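Alpha-/beta-galactoside alpha-2,3-sialyltransferase (Photobacterium phosphoreum, PDB 2ZWI) probably transfers sialic acid to galactosides in alpha-2,3 linkage, as a zinc-containing, GT-B-type glycosyltransferase that binds cytidine-5'-monophosphate. Local coordinates at residues 1-12 with 72-82; 134-143 with 157-165. All blocks are in the same frame, centred on the assembly; numbering follows the deposited sequence.

Overall arrangement
The two contacts illustrate how one Rossmann-like domain of a GT-B enzyme is held together within its sheet and outside it. Contact 1 joins neighbouring parallel strands, 3-10 and 74-82, in the middle of a seven-stranded sheet, and its backbone ladder does most of the holding; it is buried along the middle of the strands, and its exposed residues gather at the end that starts the chain. Contact 2, partly buried with a solvent-facing margin, sets helix 128-147 against the short helix 156-159 and the turn after it; there side-chain amides, a serine hydroxyl and waters replace backbone pairing. The contacts share no element, and their centres lie 21 Å apart. Contact 1 ends near the nucleotide, whereas contact 2 lies away from the nucleotide and zinc sites.

Contact 1. Residues 1-12 with 72-82; sequences KNKTIEVYVDRA and NEIKKVIINGN
Tyr8 and Asn80 show how paired side chains on one face of a sheet can lie flat together. From its CB, Asn80 meets Tyr8 CD1 at 3.6 Å; its CG then passes 3.5 Å from Tyr8 CE1, its OD1 rests over one ring face, offset toward the rim, and its ND2 lies 4.0 Å from Tyr8 CE1. CG lies anti to the carbonyl carbon (chi1 -54°), sending the side chain the same way as the tyrosine, and chi2 near 85° turns the amide to within 9° of the ring plane. A water donates to Asn80 OD1 and Tyr8 OH; Tyr8 OH donates to Glu6 OE1, whose partner OE2 is held by Asn30 and Ser28. Beneath runs the parallel ladder of a Rossmann-like sheet; strand order 3-2-1-4 makes strands 3-10 and 74-82 neighbours after the chain has built 31-36 and 52-54 and returned through helix 58-70. Val7 N donates to Ile78 O at 2.7 Å, and Val7 O accepts from Asn80 N. A beta bulge interrupts the ladder where Lys3 pairs with Ile74 but Thr4 with Lys76. On the face bearing Ile5 and Val7, packed by helix 58-70, Ile5 CD1 presses on Ile74 CD1 at a tight 3.4 Å. Toward the nucleotide end, Asn82 ND2 donates almost straight to Asp10 OD1 at 2.8 Å, and that oxygen closes an Asx turn with Ala12 N.

Contact 2. Residues 134-143 with 157-165; sequences KISLSKDNIQ and ENIYGFSQL
Ile142 and Phe162 occupy the tight side of the contact, in which helix 128-147 packs against the short helix 156-159 and the turn after it, outside the parallel sheet of a Rossmann-like GT-B domain. With CG2 anti to the backbone N, Ile142 sets that methyl over one face of the Phe162 ring, a CH-pi contact 4.0 Å from the ring centroid. Its other branch ends in CD1, which meets both Asn158 O and Gly161 O at 3.4 Å. Phe162 also touches Ala86, Val90 and Ile93 of helix 86-98, and Phe109 meets its ring at a slant.

Polar side chains are paired as well. Asn141 and Asn158 cross with their amide planes 82° apart, yet Asn141 ND2 reaches a lone pair of Asn158 OD1 at 2.9 Å; Asn158 ND2 is bound in turn by Asp153 O. Ser138 OG, turned between its own backbone N and carbonyl carbon (chi1 67°), donates to Ile135 O while accepting from Gln164 NE2.

One margin is looser. Lys134 NZ and Glu157 OE2 remain 4.2 Å apart, beyond a salt bridge, and one water links them; a second water donates to Lys134 O and to Glu157 OE2. At another margin the contact is close but exposed: the extended aliphatic chain of Lys139 runs across Leu165, CG lying 3.6 Å from Leu165 CD2. Between this fringe and the interior sits Gln164: its NE2 spends one hydrogen on Ser138 OG and the other on a lone pair of Gly161 O, 2.8 Å away in an almost straight hydrogen bond.

Contact 1. Residues 1-12 with 72-82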
loop_
_atom_site.group_PDB
_atom_site.type_symbol
_atom_site.label_atom_id
_atom_site.label_comp_id
_atom_site.label_asym_id
_atom_site.label_seq_id
_atom_site.Cartn_x
_atom_site.Cartn_y
_atom_site.Cartn_z
ATOM N N LYS A 1 16.288 -12.432 -29.321
ATOM C CA LYS A 1 16.284 -12.200 -27.835
ATOM C C LYS A 1 16.351 -10.701 -27.492
ATOM O O LYS A 1 17.380 -10.187 -27.034
ATOM C CB LYS A 1 17.411 -12.989 -27.154
ATOM C CG LYS A 1 17.421 -12.859 -25.636
ATOM C CD LYS A 1 17.476 -14.194 -24.958
ATOM C CE LYS A 1 18.885 -14.616 -24.630
ATOM N NZ LYS A 1 18.893 -16.006 -24.080
ATOM N N ASN A 2 15.240 -10.014 -27.738
ATOM C CA ASN A 2 15.144 -8.580 -27.505
ATOM C C ASN A 2 13.862 -8.195 -26.762
ATOM O O ASN A 2 13.554 -7.005 -26.599
ATOM C CB ASN A 2 15.250 -7.811 -28.832
ATOM C CG ASN A 2 14.235 -8.276 -29.868
ATOM O OD1 ASN A 2 13.518 -9.265 -29.667
ATOM N ND2 ASN A 2 14.173 -7.563 -30.993
ATOM N N LYS A 3 13.111 -9.194 -26.311
ATOM C CA LYS A 3 11.835 -8.905 -25.657
ATOM C C LYS A 3 11.914 -8.801 -24.141
ATOM O O LYS A 3 12.681 -9.516 -23.492
ATOM C CB LYS A 3 10.743 -9.884 -26.094
ATOM C CG LYS A 3 10.431 -9.781 -27.583
ATOM C CD LYS A 3 9.168 -10.528 -27.969
ATOM C CE LYS A 3 9.305 -12.026 -27.770
ATOM N NZ LYS A 3 8.271 -12.775 -28.560
ATOM N N THR A 4 11.144 -7.861 -23.601
ATOM C CA THR A 4 10.990 -7.762 -22.161
ATOM C C THR A 4 9.556 -8.073 -21.761
ATOM O O THR A 4 8.606 -7.571 -22.349
ATOM C CB THR A 4 11.496 -6.411 -21.573
ATOM O OG1 THR A 4 10.735 -6.077 -20.404
ATOM C CG2 THR A 4 11.386 -5.291 -22.582
ATOM N N ILE A 5 9.423 -8.951 -20.774
ATOM C CA ILE A 5 8.134 -9.297 -20.201
ATOM C C ILE A 5 8.024 -8.605 -18.848
ATOM O O ILE A 5 8.956 -8.652 -18.058
ATOM C CB ILE A 5 8.001 -10.837 -20.010
ATOM C CG1 ILE A 5 8.027 -11.552 -21.363
ATOM C CG2 ILE A 5 6.723 -11.209 -19.248
ATOM C CD1 ILE A 5 8.127 -13.046 -21.210
ATOM N N GLU A 6 6.879 -7.973 -18.592
ATOM C CA GLU A 6 6.596 -7.326 -17.313
ATOM C C GLU A 6 5.616 -8.170 -16.501
ATOM O O GLU A 6 4.537 -8.517 -16.981
ATOM C CB GLU A 6 6.028 -5.922 -17.547
ATOM C CG GLU A 6 6.960 -4.989 -18.309
ATOM C CD GLU A 6 6.290 -3.679 -18.744
ATOM O OE1 GLU A 6 5.241 -3.286 -18.170
ATOM O OE2 GLU A 6 6.825 -3.035 -19.669
ATOM N N VAL A 7 6.003 -8.507 -15.274
ATOM C CA VAL A 7 5.189 -9.348 -14.391
ATOM C C VAL A 7 4.645 -8.462 -13.275
ATOM O O VAL A 7 5.393 -7.690 -12.676
ATOM C CB VAL A 7 6.023 -10.512 -13.777
ATOM C CG1 VAL A 7 5.248 -11.239 -12.685
ATOM C CG2 VAL A 7 6.453 -11.497 -14.858
ATOM N N TYR A 8 3.351 -8.590 -12.997
ATOM C CA TYR A 8 2.679 -7.794 -11.972
ATOM C C TYR A 8 1.936 -8.713 -11.007
ATOM O O TYR A 8 1.004 -9.414 -11.413
ATOM C CB TYR A 8 1.704 -6.802 -12.634
ATOM C CG TYR A 8 2.409 -5.732 -13.461
ATOM C CD1 TYR A 8 2.883 -4.570 -12.863
ATOM C CD2 TYR A 8 2.605 -5.894 -14.826
ATOM C CE1 TYR A 8 3.539 -3.595 -13.597
ATOM C CE2 TYR A 8 3.266 -4.918 -15.581
ATOM C CZ TYR A 8 3.732 -3.778 -14.957
ATOM O OH TYR A 8 4.380 -2.798 -15.682
ATOM N N VAL A 9 2.347 -8.708 -9.740
ATOM C CA VAL A 9 1.710 -9.527 -8.708
ATOM C C VAL A 9 1.455 -8.728 -7.423
ATOM O O VAL A 9 2.224 -7.812 -7.086
ATOM C CB VAL A 9 2.513 -10.822 -8.387
ATOM C CG1 VAL A 9 2.455 -11.825 -9.556
ATOM C CG2 VAL A 9 3.974 -10.502 -8.024
ATOM N N ASP A 10 0.356 -9.063 -6.746
ATOM C CA ASP A 10 -0.032 -8.468 -5.454
ATOM C C ASP A 10 -1.169 -9.249 -4.810
ATOM O O ASP A 10 -2.063 -9.749 -5.488
ATOM C CB ASP A 10 -0.468 -7.003 -5.599
ATOM C CG ASP A 10 -0.747 -6.325 -4.249
ATOM O OD1 ASP A 10 -0.114 -6.673 -3.230
ATOM O OD2 ASP A 10 -1.609 -5.424 -4.206
ATOM N N ARG A 11 -1.130 -9.308 -3.485
ATOM C CA ARG A 11 -2.170 -9.934 -2.668
ATOM C C ARG A 11 -3.092 -8.911 -2.030
ATOM O O ARG A 11 -4.205 -9.244 -1.616
ATOM C CB ARG A 11 -1.518 -10.731 -1.538
ATOM C CG ARG A 11 -0.536 -11.754 -1.989
ATOM C CD ARG A 11 -0.328 -12.757 -0.884
ATOM N NE ARG A 11 0.748 -13.672 -1.226
ATOM C CZ ARG A 11 1.086 -14.736 -0.505
ATOM N NH1 ARG A 11 2.092 -15.506 -0.901
ATOM N NH2 ARG A 11 0.425 -15.021 0.611
ATOM N N ALA A 12 -2.609 -7.677 -1.907
ATOM C CA ALA A 12 -3.329 -6.619 -1.192
ATOM C C ALA A 12 -4.007 -5.668 -2.177
ATOM O O ALA A 12 -4.544 -6.115 -3.194
ATOM C CB ALA A 12 -2.368 -5.866 -0.279
ATOM N N ASN A 72 13.304 -18.609 -26.205
ATOM C CA ASN A 72 14.634 -17.988 -26.343
ATOM C C ASN A 72 14.599 -16.511 -26.733
ATOM O O ASN A 72 15.640 -15.904 -26.984
ATOM C CB ASN A 72 15.522 -18.772 -27.324
ATOM C CG ASN A 72 16.030 -20.077 -26.740
ATOM O OD1 ASN A 72 15.827 -21.155 -27.313
ATOM N ND2 ASN A 72 16.696 -19.988 -25.596
ATOM N N GLU A 73 13.406 -15.936 -26.760
ATOM C CA GLU A 73 13.216 -14.577 -27.247
ATOM C C GLU A 73 13.203 -13.524 -26.130
ATOM O O GLU A 73 13.111 -12.323 -26.406
ATOM C CB GLU A 73 11.926 -14.505 -28.065
ATOM C CG GLU A 73 11.881 -15.485 -29.245
ATOM C CD GLU A 73 10.691 -15.270 -30.177
ATOM O OE1 GLU A 73 10.040 -14.198 -30.102
ATOM O OE2 GLU A 73 10.407 -16.175 -31.001
ATOM N N ILE A 74 13.303 -13.976 -24.882
ATOM C CA ILE A 74 13.127 -13.096 -23.732
ATOM C C ILE A 74 14.465 -12.587 -23.184
ATOM O O ILE A 74 15.221 -13.311 -22.546
ATOM C CB ILE A 74 12.275 -13.744 -22.591
ATOM C CG1 ILE A 74 10.919 -14.271 -23.107
ATOM C CG2 ILE A 74 12.115 -12.766 -21.405
ATOM C CD1 ILE A 74 10.121 -13.300 -24.004
ATOM N N LYS A 75 14.739 -11.323 -23.446
ATOM C CA LYS A 75 15.930 -10.682 -22.925
ATOM C C LYS A 75 15.831 -10.422 -21.413
ATOM O O LYS A 75 16.765 -10.732 -20.658
ATOM C CB LYS A 75 16.171 -9.377 -23.694
ATOM C CG LYS A 75 16.860 -8.280 -22.904
ATOM C CD LYS A 75 18.342 -8.547 -22.746
ATOM C CE LYS A 75 19.167 -7.806 -23.792
ATOM N NZ LYS A 75 20.593 -7.747 -23.354
ATOM N N LYS A 76 14.688 -9.889 -20.984
ATOM C CA LYS A 76 14.523 -9.395 -19.616
ATOM C C LYS A 76 13.123 -9.654 -19.058
ATOM O O LYS A 76 12.141 -9.623 -19.789
ATOM C CB LYS A 76 14.844 -7.890 -19.571
ATOM C CG LYS A 76 14.487 -7.168 -18.266
ATOM C CD LYS A 76 15.020 -5.741 -18.225
ATOM C CE LYS A 76 14.244 -4.797 -19.140
ATOM N NZ LYS A 76 14.830 -3.420 -19.161
ATOM N N VAL A 77 13.050 -9.896 -17.749
ATOM C CA VAL A 77 11.777 -9.927 -17.020
ATOM C C VAL A 77 11.845 -8.867 -15.908
ATOM O O VAL A 77 12.781 -8.852 -15.091
ATOM C CB VAL A 77 11.464 -11.337 -16.420
ATOM C CG1 VAL A 77 10.168 -11.322 -15.594
ATOM C CG2 VAL A 77 11.379 -12.387 -17.529
ATOM N N ILE A 78 10.879 -7.953 -15.915
ATOM C CA ILE A 78 10.703 -7.021 -14.814
ATOM C C ILE A 78 9.577 -7.562 -13.935
ATOM O O ILE A 78 8.453 -7.734 -14.403
ATOM C CB ILE A 78 10.380 -5.576 -15.305
ATOM C CG1 ILE A 78 11.399 -5.120 -16.366
ATOM C CG2 ILE A 78 10.387 -4.599 -14.126
ATOM C CD1 ILE A 78 11.078 -3.773 -16.993
ATOM N N ILE A 79 9.886 -7.859 -12.678
ATOM C CA ILE A 79 8.881 -8.347 -11.744
ATOM C C ILE A 79 8.460 -7.217 -10.796
ATOM O O ILE A 79 9.296 -6.602 -10.135
ATOM C CB ILE A 79 9.368 -9.568 -10.915
ATOM C CG1 ILE A 79 10.038 -10.624 -11.811
ATOM C CG2 ILE A 79 8.193 -10.192 -10.142
ATOM C CD1 ILE A 79 10.923 -11.604 -11.042
ATOM N N ASN A 80 7.155 -6.958 -10.764
ATOM C CA ASN A 80 6.570 -5.930 -9.926
ATOM C C ASN A 80 5.721 -6.615 -8.852
ATOM O O ASN A 80 4.776 -7.344 -9.171
ATOM C CB ASN A 80 5.740 -4.967 -10.788
ATOM C CG ASN A 80 6.547 -4.380 -11.958
ATOM O OD1 ASN A 80 6.659 -4.975 -13.035
ATOM N ND2 ASN A 80 7.102 -3.205 -11.741
ATOM N N GLY A 81 6.065 -6.390 -7.588
ATOM C CA GLY A 81 5.459 -7.129 -6.481
ATOM C C GLY A 81 5.162 -6.324 -5.231
ATOM O O GLY A 81 5.215 -5.095 -5.233
ATOM N N ASN A 82 4.848 -7.050 -4.163
ATOM C CA ASN A 82 4.452 -6.514 -2.873
ATOM C C ASN A 82 5.606 -6.805 -1.909
ATOM O O ASN A 82 5.980 -7.960 -1.734
ATOM C CB ASN A 82 3.152 -7.232 -2.462
ATOM C CG ASN A 82 2.689 -6.896 -1.061
ATOM O OD1 ASN A 82 3.468 -6.913 -0.116
ATOM N ND2 ASN A 82 1.393 -6.609 -0.920
HETATM O O HOH W 1 7.456 -3.138 -15.106
#

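Contact 2. Residues 134-143 with 157-165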
loop_
_atom_site.group_PDB
_atom_site.type_symbol
_atom_site.label_atom_id
_atom_site.label_comp_id
_atom_site.label_asym_id
_atom_site.label_seq_id
_atom_site.Cartn_x
_atom_site.Cartn_y
_atom_site.Cartn_z
ATOM N N LYS A 134 22.119 -8.666 11.103
ATOM C CA LYS A 134 20.952 -9.179 10.382
ATOM C C LYS A 134 21.045 -8.873 8.877
ATOM O O LYS A 134 20.741 -9.732 8.039
ATOM C CB LYS A 134 19.662 -8.609 10.975
ATOM C CG LYS A 134 19.325 -9.149 12.365
ATOM C CD LYS A 134 17.929 -8.687 12.792
ATOM C CE LYS A 134 17.403 -9.457 14.016
ATOM N NZ LYS A 134 17.311 -10.924 13.767
ATOM N N ILE A 135 21.489 -7.657 8.561
ATOM C CA ILE A 135 21.754 -7.238 7.188
ATOM C C ILE A 135 22.851 -8.083 6.509
ATOM O O ILE A 135 22.684 -8.503 5.363
ATOM C CB ILE A 135 22.062 -5.728 7.112
ATOM C CG1 ILE A 135 20.755 -4.925 7.230
ATOM C CG2 ILE A 135 22.787 -5.373 5.811
ATOM C CD1 ILE A 135 20.972 -3.484 7.626
ATOM N N SER A 136 23.948 -8.344 7.221
ATOM C CA SER A 136 25.023 -9.197 6.691
ATOM C C SER A 136 24.516 -10.579 6.268
ATOM O O SER A 136 25.033 -11.167 5.318
ATOM C CB SER A 136 26.175 -9.341 7.700
ATOM O OG SER A 136 25.869 -10.294 8.711
ATOM N N LEU A 137 23.509 -11.088 6.970
ATOM C CA LEU A 137 22.925 -12.388 6.649
ATOM C C LEU A 137 21.967 -12.358 5.458
ATOM O O LEU A 137 21.703 -13.395 4.862
ATOM C CB LEU A 137 22.221 -12.980 7.882
ATOM C CG LEU A 137 23.091 -13.291 9.116
ATOM C CD1 LEU A 137 22.239 -13.733 10.293
ATOM C CD2 LEU A 137 24.118 -14.360 8.779
ATOM N N SER A 138 21.453 -11.175 5.112
ATOM C CA SER A 138 20.305 -11.069 4.181
ATOM C C SER A 138 20.580 -11.568 2.758
ATOM O O SER A 138 19.766 -12.301 2.198
ATOM C CB SER A 138 19.707 -9.650 4.169
ATOM O OG SER A 138 20.602 -8.688 3.620
ATOM N N LYS A 139 21.718 -11.196 2.174
ATOM C CA LYS A 139 22.045 -11.671 0.825
ATOM C C LYS A 139 21.969 -13.209 0.709
ATOM O O LYS A 139 21.299 -13.737 -0.185
ATOM C CB LYS A 139 23.398 -11.134 0.360
ATOM C CG LYS A 139 23.659 -11.338 -1.124
ATOM C CD LYS A 139 24.979 -10.718 -1.583
ATOM C CE LYS A 139 25.178 -10.947 -3.079
ATOM N NZ LYS A 139 26.330 -10.169 -3.633
ATOM N N ASP A 140 22.631 -13.914 1.626
ATOM C CA ASP A 140 22.602 -15.387 1.664
ATOM C C ASP A 140 21.221 -15.967 1.950
ATOM O O ASP A 140 20.871 -17.002 1.387
ATOM C CB ASP A 140 23.612 -15.945 2.687
ATOM C CG ASP A 140 25.031 -16.054 2.135
ATOM O OD1 ASP A 140 25.224 -16.056 0.893
ATOM O OD2 ASP A 140 25.973 -16.157 2.958
ATOM N N ASN A 141 20.460 -15.317 2.836
ATOM C CA ASN A 141 19.062 -15.687 3.115
ATOM C C ASN A 141 18.239 -15.709 1.831
ATOM O O ASN A 141 17.530 -16.677 1.538
ATOM C CB ASN A 141 18.374 -14.663 4.044
ATOM C CG ASN A 141 18.832 -14.730 5.492
ATOM O OD1 ASN A 141 19.476 -15.693 5.938
ATOM N ND2 ASN A 141 18.472 -13.681 6.254
ATOM N N ILE A 142 18.324 -14.609 1.083
ATOM C CA ILE A 142 17.547 -14.429 -0.147
ATOM C C ILE A 142 18.005 -15.405 -1.232
ATOM O O ILE A 142 17.187 -16.040 -1.891
ATOM C CB ILE A 142 17.648 -12.966 -0.667
ATOM C CG1 ILE A 142 17.061 -11.982 0.356
ATOM C CG2 ILE A 142 16.978 -12.812 -2.053
ATOM C CD1 ILE A 142 17.595 -10.588 0.200
ATOM N N GLN A 143 19.318 -15.520 -1.412
ATOM C CA GLN A 143 19.863 -16.445 -2.389
ATOM C C GLN A 143 19.461 -17.892 -2.082
ATOM O O GLN A 143 19.062 -18.614 -2.991
ATOM C CB GLN A 143 21.381 -16.286 -2.521
ATOM C CG GLN A 143 21.990 -17.032 -3.714
ATOM C CD GLN A 143 21.481 -16.533 -5.064
ATOM O OE1 GLN A 143 21.654 -15.363 -5.419
ATOM N NE2 GLN A 143 20.869 -17.427 -5.830
ATOM N N GLU A 157 15.290 -6.997 6.933
ATOM C CA GLU A 157 16.571 -7.124 6.240
ATOM C C GLU A 157 16.471 -7.920 4.923
ATOM O O GLU A 157 17.223 -7.662 3.976
ATOM C CB GLU A 157 17.649 -7.689 7.181
ATOM C CG GLU A 157 17.429 -9.137 7.681
ATOM C CD GLU A 157 16.620 -9.242 8.968
ATOM O OE1 GLU A 157 15.886 -8.293 9.341
ATOM O OE2 GLU A 157 16.711 -10.299 9.614
ATOM N N ASN A 158 15.537 -8.870 4.869
ATOM C CA ASN A 158 15.328 -9.710 3.683
ATOM C C ASN A 158 14.494 -9.036 2.616
ATOM O O ASN A 158 14.920 -8.939 1.462
ATOM C CB ASN A 158 14.685 -11.053 4.072
ATOM C CG ASN A 158 15.667 -11.990 4.760
ATOM O OD1 ASN A 158 16.858 -11.712 4.826
ATOM N ND2 ASN A 158 15.165 -13.112 5.264
ATOM N N ILE A 159 13.309 -8.568 3.002
ATOM C CA ILE A 159 12.394 -7.930 2.045
ATOM C C ILE A 159 12.981 -6.643 1.456
ATOM O O ILE A 159 12.760 -6.362 0.287
ATOM C CB ILE A 159 10.961 -7.744 2.613
ATOM C CG1 ILE A 159 10.917 -6.688 3.729
ATOM C CG2 ILE A 159 10.418 -9.085 3.109
ATOM C CD1 ILE A 159 9.525 -6.447 4.305
ATOM N N TYR A 160 13.760 -5.899 2.246
ATOM C CA TYR A 160 14.469 -4.730 1.712
ATOM C C TYR A 160 15.908 -5.020 1.242
ATOM O O TYR A 160 16.709 -4.089 1.045
ATOM C CB TYR A 160 14.424 -3.548 2.700
ATOM C CG TYR A 160 13.063 -2.883 2.813
ATOM C CD1 TYR A 160 12.542 -2.134 1.755
ATOM C CD2 TYR A 160 12.303 -2.991 3.978
ATOM C CE1 TYR A 160 11.284 -1.517 1.847
ATOM C CE2 TYR A 160 11.055 -2.364 4.091
ATOM C CZ TYR A 160 10.551 -1.629 3.015
ATOM O OH TYR A 160 9.317 -1.016 3.109
ATOM N N GLY A 161 16.235 -6.299 1.034
ATOM C CA GLY A 161 17.621 -6.683 0.770
ATOM C C GLY A 161 17.930 -7.201 -0.626
ATOM O O GLY A 161 19.039 -7.694 -0.864
ATOM N N PHE A 162 16.974 -7.075 -1.547
ATOM C CA PHE A 162 17.105 -7.657 -2.896
ATOM C C PHE A 162 18.040 -6.889 -3.833
ATOM O O PHE A 162 18.557 -7.475 -4.793
ATOM C CB PHE A 162 15.733 -7.796 -3.576
ATOM C CG PHE A 162 14.917 -8.968 -3.098
ATOM C CD1 PHE A 162 14.756 -10.091 -3.904
ATOM C CD2 PHE A 162 14.286 -8.936 -1.847
ATOM C CE1 PHE A 162 13.995 -11.182 -3.474
ATOM C CE2 PHE A 162 13.518 -10.016 -1.405
ATOM C CZ PHE A 162 13.370 -11.142 -2.215
ATOM N N SER A 163 18.248 -5.588 -3.588
ATOM C CA SER A 163 19.164 -4.807 -4.450
ATOM C C SER A 163 20.626 -5.307 -4.379
ATOM O O SER A 163 21.458 -4.954 -5.227
ATOM C CB SER A 163 19.065 -3.303 -4.172
ATOM O OG SER A 163 19.779 -2.938 -2.996
ATOM N N GLN A 164 20.921 -6.135 -3.372
ATOM C CA GLN A 164 22.200 -6.844 -3.293
ATOM C C GLN A 164 22.343 -7.901 -4.391
ATOM O O GLN A 164 23.454 -8.295 -4.736
ATOM C CB GLN A 164 22.362 -7.503 -1.911
ATOM C CG GLN A 164 22.396 -6.507 -0.751
ATOM C CD GLN A 164 22.305 -7.171 0.621
ATOM O OE1 GLN A 164 23.261 -7.146 1.393
ATOM N NE2 GLN A 164 21.150 -7.763 0.931
ATOM N N LEU A 165 21.215 -8.354 -4.938
ATOM C CA LEU A 165 21.211 -9.467 -5.894
ATOM C C LEU A 165 20.807 -9.084 -7.308
ATOM O O LEU A 165 21.319 -9.662 -8.274
ATOM C CB LEU A 165 20.293 -10.596 -5.413
ATOM C CG LEU A 165 20.696 -11.539 -4.273
ATOM C CD1 LEU A 165 22.082 -12.118 -4.506
ATOM C CD2 LEU A 165 20.621 -10.842 -2.942
HETATM O O HOH W 2 15.404 -10.970 11.742
HETATM O O HOH W 3 18.920 -11.737 9.016
HETATM O O HOH W 4 23.798 -9.154 3.013
#